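Long-range contacts in HydG protein (PDB 4RTB), which is a radical SAM maturase of [FeFe]-hydrogenase that probably uses a [4Fe-4S] cluster and S-adenosylmethionine to make carbon monoxide and cyanide: residues L62-A70 with P257-I265; L206-Y216 with K225-A234. All blocks are in the same frame, centred on the assembly; numbering follows the deposited sequence.

Both contacts belong to the radical SAM barrel, a curled sheet of parallel strands wrapped by helices, and their centres lie about 18 Å apart. Contact 1 sits on the outside, where N-terminal helix 62-70 packs on barrel helix 257-275. Contact 2 lies just beyond strand 204-205, where the chain forms part of the S-adenosylmethionine pocket. Along the sequence 206-216 and 225-234 both fall between the halves of contact 1, so the local pocket contact is nested within the longer closure. The two also touch: the carboxylate of E260 probably accepts hydrogen bonds from S210 OG and the backbone N of Y211, joining the outer helix layer to the pocket segment.

Contact 1 of 2, residues L62-A70 with P257-I265; sequences LIEAGIAFA and PLFELLGVI
The ring of F69, the flat group of this interface, is approached obliquely by P257, L258 and L261, near the start of the opposing helix. Its far corner CZ lies 3.5 Å from P257 CB. CE1 comes near the backbone N of L258, and L261 CD2 packs against F69 CB. This is helix-on-helix packing outside a (βα)8 barrel: helix 257-275 is the crossover between parallel strands 246-249 and 281-283, and N-terminal helix 62-70 lies against it roughly antiparallel, segments 62-70 and 257-265 running at 147° with axes 9.9 Å apart. With CG anti to the backbone N (chi1 178°), the F69 ring reaches across to helix 257-275, while I309 and L312 of the next barrel helix, 303-316, touch it and K305 makes a cation-pi contact. A large flat side chain suits the place because it can touch helices 257-275 and 303-316 at once, and an alanine here would probably open a gap beside P257 and L261 and leave K305 without its aromatic mate. One turn earlier, G66 does the reverse: lacking a side chain, it lets L258 and L262 come close to its backbone, with L262 CD1 3.9 Å from G66 CA. Leucines fit here because their branched ends can cover the bare turn. At the other end L62 and I265 run alongside each other head to tail, with L62 CD2 4.0 Å from I265 CG2. No hydrogen bond crosses between the segments. L258 CD1 lies 3.4 Å from G66 O, a carbonyl that accepts from A70 N within its own helix.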
# COMPACT_ATOMS: atom_id res chain seq x y z
N LEU A 62 -15.10 -15.96 2.89
CA LEU A 62 -14.81 -15.48 1.54
C LEU A 62 -16.07 -15.15 0.75
O LEU A 62 -16.21 -14.05 0.20
CB LEU A 62 -13.98 -16.52 0.78
CG LEU A 62 -12.65 -16.10 0.14
CD1 LEU A 62 -12.56 -16.63 -1.28
CD2 LEU A 62 -12.46 -14.60 0.18
N ILE A 63 -16.98 -16.12 0.69
CA ILE A 63 -18.24 -15.99 -0.02
C ILE A 63 -19.05 -14.79 0.47
O ILE A 63 -19.51 -13.96 -0.32
CB ILE A 63 -19.10 -17.27 0.12
CG1 ILE A 63 -18.31 -18.51 -0.33
CG2 ILE A 63 -20.40 -17.15 -0.66
CD1 ILE A 63 -17.61 -19.25 0.80
N GLU A 64 -19.22 -14.70 1.79
CA GLU A 64 -20.03 -13.65 2.40
C GLU A 64 -19.39 -12.27 2.20
O GLU A 64 -20.08 -11.26 2.12
CB GLU A 64 -20.24 -13.93 3.89
CG GLU A 64 -20.39 -15.41 4.21
CD GLU A 64 -21.07 -15.66 5.55
OE1 GLU A 64 -20.38 -16.05 6.51
OE2 GLU A 64 -22.31 -15.47 5.62
N ALA A 65 -18.06 -12.25 2.13
CA ALA A 65 -17.34 -11.03 1.79
C ALA A 65 -17.66 -10.63 0.36
O ALA A 65 -17.87 -9.45 0.06
CB ALA A 65 -15.84 -11.23 1.97
N GLY A 66 -17.69 -11.63 -0.52
CA GLY A 66 -18.02 -11.41 -1.92
C GLY A 66 -19.40 -10.81 -2.09
O GLY A 66 -19.58 -9.84 -2.83
N ILE A 67 -20.37 -11.38 -1.39
CA ILE A 67 -21.73 -10.85 -1.36
C ILE A 67 -21.75 -9.44 -0.79
O ILE A 67 -22.45 -8.56 -1.30
CB ILE A 67 -22.66 -11.76 -0.53
CG1 ILE A 67 -22.66 -13.18 -1.12
CG2 ILE A 67 -24.06 -11.19 -0.48
CD1 ILE A 67 -23.08 -14.24 -0.13
N ALA A 68 -20.97 -9.22 0.26
CA ALA A 68 -20.89 -7.92 0.92
C ALA A 68 -20.40 -6.85 -0.04
O ALA A 68 -20.84 -5.70 0.02
CB ALA A 68 -19.98 -7.99 2.14
N PHE A 69 -19.49 -7.22 -0.93
CA PHE A 69 -19.00 -6.28 -1.92
C PHE A 69 -20.01 -6.08 -3.04
O PHE A 69 -20.32 -4.94 -3.41
CB PHE A 69 -17.68 -6.74 -2.51
CG PHE A 69 -17.15 -5.83 -3.57
CD1 PHE A 69 -17.37 -6.10 -4.91
CD2 PHE A 69 -16.46 -4.68 -3.23
CE1 PHE A 69 -16.90 -5.26 -5.89
CE2 PHE A 69 -15.99 -3.83 -4.21
CZ PHE A 69 -16.21 -4.12 -5.54
N ALA A 70 -20.51 -7.19 -3.58
CA ALA A 70 -21.35 -7.18 -4.77
C ALA A 70 -22.65 -6.39 -4.60
O ALA A 70 -23.11 -5.73 -5.54
CB ALA A 70 -21.66 -8.61 -5.19
N PRO A 257 -14.04 -6.07 -10.03
CA PRO A 257 -13.43 -5.73 -8.74
C PRO A 257 -13.68 -6.81 -7.69
O PRO A 257 -12.83 -7.06 -6.83
CB PRO A 257 -14.11 -4.41 -8.35
CG PRO A 257 -14.75 -3.91 -9.62
CD PRO A 257 -15.11 -5.13 -10.38
N LEU A 258 -14.85 -7.43 -7.77
CA LEU A 258 -15.22 -8.53 -6.88
C LEU A 258 -14.17 -9.64 -6.93
O LEU A 258 -13.72 -10.14 -5.90
CB LEU A 258 -16.59 -9.08 -7.26
CG LEU A 258 -17.03 -10.39 -6.61
CD1 LEU A 258 -17.03 -10.24 -5.10
CD2 LEU A 258 -18.41 -10.82 -7.11
N PHE A 259 -13.79 -10.00 -8.15
CA PHE A 259 -12.85 -11.10 -8.35
C PHE A 259 -11.46 -10.79 -7.78
O PHE A 259 -10.85 -11.64 -7.16
CB PHE A 259 -12.74 -11.43 -9.83
CG PHE A 259 -11.98 -12.69 -10.11
CD1 PHE A 259 -12.63 -13.91 -10.15
CD2 PHE A 259 -10.61 -12.66 -10.32
CE1 PHE A 259 -11.94 -15.08 -10.39
CE2 PHE A 259 -9.91 -13.82 -10.57
CZ PHE A 259 -10.57 -15.03 -10.61
N GLU A 260 -10.98 -9.57 -8.01
CA GLU A 260 -9.67 -9.17 -7.52
C GLU A 260 -9.65 -9.07 -5.99
O GLU A 260 -8.69 -9.50 -5.34
CB GLU A 260 -9.24 -7.83 -8.14
CG GLU A 260 -8.12 -7.94 -9.18
CD GLU A 260 -8.63 -8.30 -10.57
OE1 GLU A 260 -9.27 -7.44 -11.21
OE2 GLU A 260 -8.37 -9.44 -11.02
N LEU A 261 -10.72 -8.51 -5.43
CA LEU A 261 -10.88 -8.44 -3.98
C LEU A 261 -10.86 -9.83 -3.35
O LEU A 261 -10.17 -10.06 -2.35
CB LEU A 261 -12.19 -7.73 -3.62
CG LEU A 261 -12.68 -7.89 -2.18
CD1 LEU A 261 -11.68 -7.28 -1.20
CD2 LEU A 261 -14.05 -7.28 -2.00
N LEU A 262 -11.62 -10.74 -3.94
CA LEU A 262 -11.60 -12.14 -3.56
C LEU A 262 -10.18 -12.72 -3.62
O LEU A 262 -9.71 -13.38 -2.69
CB LEU A 262 -12.53 -12.95 -4.46
CG LEU A 262 -13.88 -13.44 -3.95
CD1 LEU A 262 -14.37 -12.61 -2.78
CD2 LEU A 262 -14.89 -13.41 -5.09
N GLY A 263 -9.50 -12.44 -4.73
CA GLY A 263 -8.17 -12.97 -4.99
C GLY A 263 -7.13 -12.54 -3.98
O GLY A 263 -6.28 -13.34 -3.58
N VAL A 264 -7.17 -11.27 -3.58
CA VAL A 264 -6.22 -10.76 -2.60
C VAL A 264 -6.36 -11.48 -1.27
O VAL A 264 -5.37 -11.95 -0.69
CB VAL A 264 -6.39 -9.25 -2.38
CG1 VAL A 264 -5.56 -8.79 -1.20
CG2 VAL A 264 -6.00 -8.49 -3.64
N ILE A 265 -7.59 -11.57 -0.78
CA ILE A 265 -7.86 -12.23 0.49
C ILE A 265 -7.46 -13.70 0.41
O ILE A 265 -6.87 -14.24 1.35
CB ILE A 265 -9.35 -12.11 0.88
CG1 ILE A 265 -9.76 -10.64 0.91
CG2 ILE A 265 -9.59 -12.76 2.24
CD1 ILE A 265 -11.22 -10.42 1.26

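Contact 2 of 2, residues L206-Y216 with K225-A234; sequences LFQESYNPEVY and KTNFLWRLNA. With SAM (S-adenosylmethionine), chain B.
The S-adenosylmethionine pocket of the radical SAM barrel draws E209, just beyond strand 204-205, together with K225 from a 3-10 turn and R231 from helix 228-232. E209 serves the sugar: its OE2 accepts a hydrogen bond from ribose hydroxyl O3' at 2.5 Å, while O2' lies beside OE1 at a distance modelled too short to judge. R231 serves the amino-acid end. Its NH2 donates an almost straight bond (171°) to the carboxylate oxygen OXT of the cofactor, 2.6 Å away and at the edge of the guanidinium. The R231 chain leaves with CG anti to the backbone N (chi1 169°) and bends at chi3, turning the group toward this oxygen. K225 NZ stands over one face of the guanidinium and L206 CD1, 3.5 Å above its plane, over the other, though NH1 is modelled too close to a neighbour and the orientation is approximate. Basic residues suit this spot because they face the cofactor carboxylate and E209: K225 NZ makes a salt bridge to E209 OE2 and a weak hydrogen bond to cofactor atom O, while its side chain touches the iron-sulfur cluster.

Behind the pocket the two segments are held by aromatic packing. F228 turns an edge toward the face of Y216, ring centroids 5.1 Å apart and planes at 83°, as an edge-to-face pair. P213 CG makes a CH-pi contact over one F228 face, and Q208 NE2 lies over the opposite one. Glutamine suits this place because its amide can cover the ring while still bonding: Q208 NE2 donates to S210 O. Its aliphatic part is used too, for Q208 CG rests 3.5 Å above the centre of the Y211 ring. Helix 228-232 itself is N-capped by N227, whose OD1 accepts from W230 N at 2.7 Å.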
# COMPACT_ATOMS: atom_id res chain seq x y z
N LEU A 206 5.19 -6.61 -4.37
CA LEU A 206 4.91 -7.07 -5.72
C LEU A 206 3.41 -7.23 -5.91
O LEU A 206 2.77 -8.06 -5.26
CB LEU A 206 5.63 -8.40 -5.99
CG LEU A 206 5.96 -8.74 -7.45
CD1 LEU A 206 4.76 -9.31 -8.19
CD2 LEU A 206 6.52 -7.52 -8.17
N PHE A 207 2.84 -6.42 -6.80
CA PHE A 207 1.40 -6.45 -7.03
C PHE A 207 1.07 -7.46 -8.12
O PHE A 207 1.70 -7.47 -9.17
CB PHE A 207 0.87 -5.06 -7.42
CG PHE A 207 1.33 -3.94 -6.51
CD1 PHE A 207 1.67 -4.19 -5.18
CD2 PHE A 207 1.40 -2.64 -6.98
CE1 PHE A 207 2.08 -3.16 -4.36
CE2 PHE A 207 1.82 -1.61 -6.16
CZ PHE A 207 2.16 -1.87 -4.85
N GLN A 208 0.08 -8.30 -7.86
CA GLN A 208 -0.38 -9.28 -8.84
C GLN A 208 -1.07 -8.56 -10.01
O GLN A 208 -1.26 -9.14 -11.09
CB GLN A 208 -1.31 -10.30 -8.18
CG GLN A 208 -1.91 -11.35 -9.11
CD GLN A 208 -0.87 -12.05 -9.96
OE1 GLN A 208 0.25 -12.30 -9.51
NE2 GLN A 208 -1.24 -12.38 -11.19
N GLU A 209 -1.44 -7.30 -9.78
CA GLU A 209 -2.20 -6.47 -10.72
C GLU A 209 -3.60 -7.04 -10.95
O GLU A 209 -4.60 -6.36 -10.73
CB GLU A 209 -1.48 -6.31 -12.06
CG GLU A 209 0.01 -5.99 -11.97
CD GLU A 209 0.31 -4.61 -11.42
OE1 GLU A 209 -0.63 -3.80 -11.27
OE2 GLU A 209 1.49 -4.33 -11.13
N SER A 210 -3.67 -8.29 -11.41
CA SER A 210 -4.94 -8.98 -11.54
C SER A 210 -4.81 -10.47 -11.27
O SER A 210 -3.84 -11.11 -11.68
CB SER A 210 -5.54 -8.77 -12.93
OG SER A 210 -6.61 -9.67 -13.13
N TYR A 211 -5.82 -11.02 -10.60
CA TYR A 211 -5.84 -12.44 -10.28
C TYR A 211 -6.64 -13.23 -11.29
O TYR A 211 -6.73 -14.46 -11.20
CB TYR A 211 -6.40 -12.64 -8.87
CG TYR A 211 -5.42 -12.30 -7.78
CD1 TYR A 211 -5.30 -11.00 -7.30
CD2 TYR A 211 -4.59 -13.27 -7.25
CE1 TYR A 211 -4.39 -10.69 -6.31
CE2 TYR A 211 -3.68 -12.97 -6.26
CZ TYR A 211 -3.58 -11.68 -5.80
OH TYR A 211 -2.67 -11.38 -4.82
N ASN A 212 -7.24 -12.54 -12.26
CA ASN A 212 -7.93 -13.23 -13.34
C ASN A 212 -7.02 -13.40 -14.54
O ASN A 212 -6.70 -12.43 -15.22
CB ASN A 212 -9.20 -12.48 -13.75
CG ASN A 212 -10.22 -13.38 -14.43
OD1 ASN A 212 -10.15 -14.60 -14.32
ND2 ASN A 212 -11.17 -12.77 -15.14
N PRO A 213 -6.59 -14.65 -14.80
CA PRO A 213 -5.70 -14.96 -15.92
C PRO A 213 -6.27 -14.49 -17.25
O PRO A 213 -5.52 -14.20 -18.18
CB PRO A 213 -5.59 -16.49 -15.88
CG PRO A 213 -5.97 -16.86 -14.49
CD PRO A 213 -6.99 -15.86 -14.06
N GLU A 214 -7.60 -14.42 -17.33
CA GLU A 214 -8.28 -14.06 -18.56
C GLU A 214 -8.19 -12.56 -18.86
O GLU A 214 -8.22 -12.16 -20.02
CB GLU A 214 -9.74 -14.51 -18.51
CG GLU A 214 -9.94 -15.98 -18.17
CD GLU A 214 -9.12 -16.92 -19.05
OE1 GLU A 214 -9.10 -16.71 -20.29
OE2 GLU A 214 -8.50 -17.86 -18.51
N VAL A 215 -8.09 -11.74 -17.82
CA VAL A 215 -7.91 -10.30 -18.02
C VAL A 215 -6.44 -9.93 -17.84
O VAL A 215 -5.98 -8.92 -18.38
CB VAL A 215 -8.81 -9.46 -17.07
CG1 VAL A 215 -10.17 -10.13 -16.88
CG2 VAL A 215 -8.15 -9.24 -15.73
N TYR A 216 -5.71 -10.76 -17.11
CA TYR A 216 -4.26 -10.61 -16.98
C TYR A 216 -3.59 -10.81 -18.33
O TYR A 216 -2.71 -10.04 -18.72
CB TYR A 216 -3.70 -11.61 -15.97
CG TYR A 216 -2.22 -11.45 -15.70
CD1 TYR A 216 -1.77 -10.62 -14.68
CD2 TYR A 216 -1.27 -12.14 -16.45
CE1 TYR A 216 -0.42 -10.47 -14.42
CE2 TYR A 216 0.08 -11.99 -16.20
CZ TYR A 216 0.50 -11.15 -15.18
OH TYR A 216 1.84 -11.00 -14.92
N LYS A 225 6.45 -10.15 -17.97
CA LYS A 225 5.28 -9.99 -17.12
C LYS A 225 4.07 -10.75 -17.69
O LYS A 225 3.16 -11.10 -16.93
CB LYS A 225 4.95 -8.50 -16.94
CG LYS A 225 3.70 -8.20 -16.12
CD LYS A 225 3.46 -6.71 -16.01
CE LYS A 225 3.92 -6.15 -14.68
NZ LYS A 225 2.77 -5.86 -13.77
N THR A 226 4.07 -11.02 -18.99
CA THR A 226 3.00 -11.79 -19.64
C THR A 226 2.79 -13.14 -18.98
O THR A 226 1.75 -13.78 -19.18
CB THR A 226 3.27 -12.01 -21.14
OG1 THR A 226 4.61 -12.50 -21.33
CG2 THR A 226 3.10 -10.71 -21.92
N ASN A 227 3.78 -13.56 -18.19
CA ASN A 227 3.66 -14.81 -17.43
C ASN A 227 2.92 -14.61 -16.12
O ASN A 227 3.39 -13.95 -15.21
CB ASN A 227 5.03 -15.42 -17.16
CG ASN A 227 4.95 -16.90 -16.82
OD1 ASN A 227 4.44 -17.27 -15.76
ND2 ASN A 227 5.44 -17.76 -17.72
N PHE A 228 1.75 -15.22 -16.02
CA PHE A 228 0.90 -15.14 -14.84
C PHE A 228 1.57 -15.80 -13.62
O PHE A 228 1.79 -15.15 -12.59
CB PHE A 228 -0.44 -15.80 -15.16
CG PHE A 228 -1.47 -15.68 -14.08
CD1 PHE A 228 -1.52 -16.60 -13.06
CD2 PHE A 228 -2.41 -14.67 -14.12
CE1 PHE A 228 -2.47 -16.51 -12.08
CE2 PHE A 228 -3.37 -14.58 -13.15
CZ PHE A 228 -3.40 -15.50 -12.12
N LEU A 229 1.88 -17.08 -13.76
CA LEU A 229 2.40 -17.87 -12.66
C LEU A 229 3.75 -17.38 -12.16
O LEU A 229 4.03 -17.44 -10.96
CB LEU A 229 2.52 -19.33 -13.08
CG LEU A 229 1.33 -20.20 -12.66
CD1 LEU A 229 0.92 -21.11 -13.80
CD2 LEU A 229 1.69 -21.00 -11.42
N TRP A 230 4.58 -16.89 -13.07
CA TRP A 230 5.89 -16.38 -12.69
C TRP A 230 5.76 -15.19 -11.74
O TRP A 230 6.62 -14.98 -10.89
CB TRP A 230 6.70 -15.99 -13.92
CG TRP A 230 8.05 -15.44 -13.59
CD1 TRP A 230 8.51 -14.18 -13.85
CD2 TRP A 230 9.12 -16.11 -12.91
NE1 TRP A 230 9.80 -14.04 -13.39
CE2 TRP A 230 10.19 -15.21 -12.81
CE3 TRP A 230 9.26 -17.40 -12.38
CZ2 TRP A 230 11.40 -15.55 -12.20
CZ3 TRP A 230 10.46 -17.74 -11.78
CH2 TRP A 230 11.51 -16.82 -11.69
N ARG A 231 4.68 -14.43 -11.89
CA ARG A 231 4.45 -13.26 -11.05
C ARG A 231 3.68 -13.65 -9.78
O ARG A 231 3.90 -13.07 -8.72
CB ARG A 231 3.71 -12.18 -11.83
CG ARG A 231 3.17 -11.03 -10.99
CD ARG A 231 2.84 -9.80 -11.83
NE ARG A 231 4.01 -8.97 -12.08
CZ ARG A 231 4.22 -7.78 -11.51
NH1 ARG A 231 3.33 -7.27 -10.68
NH2 ARG A 231 5.33 -7.10 -11.79
N LEU A 232 2.80 -14.63 -9.91
CA LEU A 232 1.96 -15.04 -8.79
C LEU A 232 2.76 -15.60 -7.61
O LEU A 232 2.56 -15.16 -6.48
CB LEU A 232 0.94 -16.08 -9.25
CG LEU A 232 -0.09 -16.38 -8.16
CD1 LEU A 232 -0.73 -15.10 -7.65
CD2 LEU A 232 -1.14 -17.32 -8.68
N ASN A 233 3.64 -16.56 -7.87
CA ASN A 233 4.44 -17.13 -6.79
C ASN A 233 5.80 -16.46 -6.65
O ASN A 233 6.77 -17.09 -6.21
CB ASN A 233 4.61 -18.64 -6.96
CG ASN A 233 4.79 -19.06 -8.40
OD1 ASN A 233 5.75 -18.66 -9.06
ND2 ASN A 233 3.88 -19.90 -8.89
N ALA A 234 5.87 -15.19 -7.01
CA ALA A 234 7.09 -14.40 -6.84
C ALA A 234 7.35 -14.14 -5.36
O ALA A 234 8.48 -14.23 -4.88
CB ALA A 234 7.00 -13.09 -7.60
N SAM B . 7.56 -2.44 -12.67
CA SAM B . 7.18 -3.20 -11.48
C SAM B . 5.89 -3.99 -11.65
O SAM B . 5.21 -3.91 -12.67
OXT SAM B . 5.49 -4.73 -10.76
CB SAM B . 7.04 -2.30 -10.26
CG SAM B . 6.80 -0.81 -10.51
SD SAM B . 5.22 -0.32 -11.27
CE SAM B . 5.71 1.32 -11.79
C5' SAM B . 4.30 0.26 -9.83
C4' SAM B . 2.80 -0.03 -9.87
O4' SAM B . 2.04 1.02 -10.44
C3' SAM B . 2.47 -1.26 -10.69
O3' SAM B . 2.54 -2.42 -9.89
C2' SAM B . 1.05 -0.99 -11.17
O2' SAM B . 0.14 -1.77 -10.44
C1' SAM B . 0.80 0.47 -10.85
N9 SAM B . 0.27 1.12 -12.06
C8 SAM B . 0.80 1.06 -13.31
N7 SAM B . 0.02 1.78 -14.15
C5 SAM B . -1.01 2.28 -13.44
C6 SAM B . -2.09 3.08 -13.81
N6 SAM B . -2.24 3.47 -15.07
N1 SAM B . -3.01 3.45 -12.85
C2 SAM B . -2.86 3.03 -11.54
N3 SAM B . -1.78 2.24 -11.19
C4 SAM B . -0.87 1.88 -12.13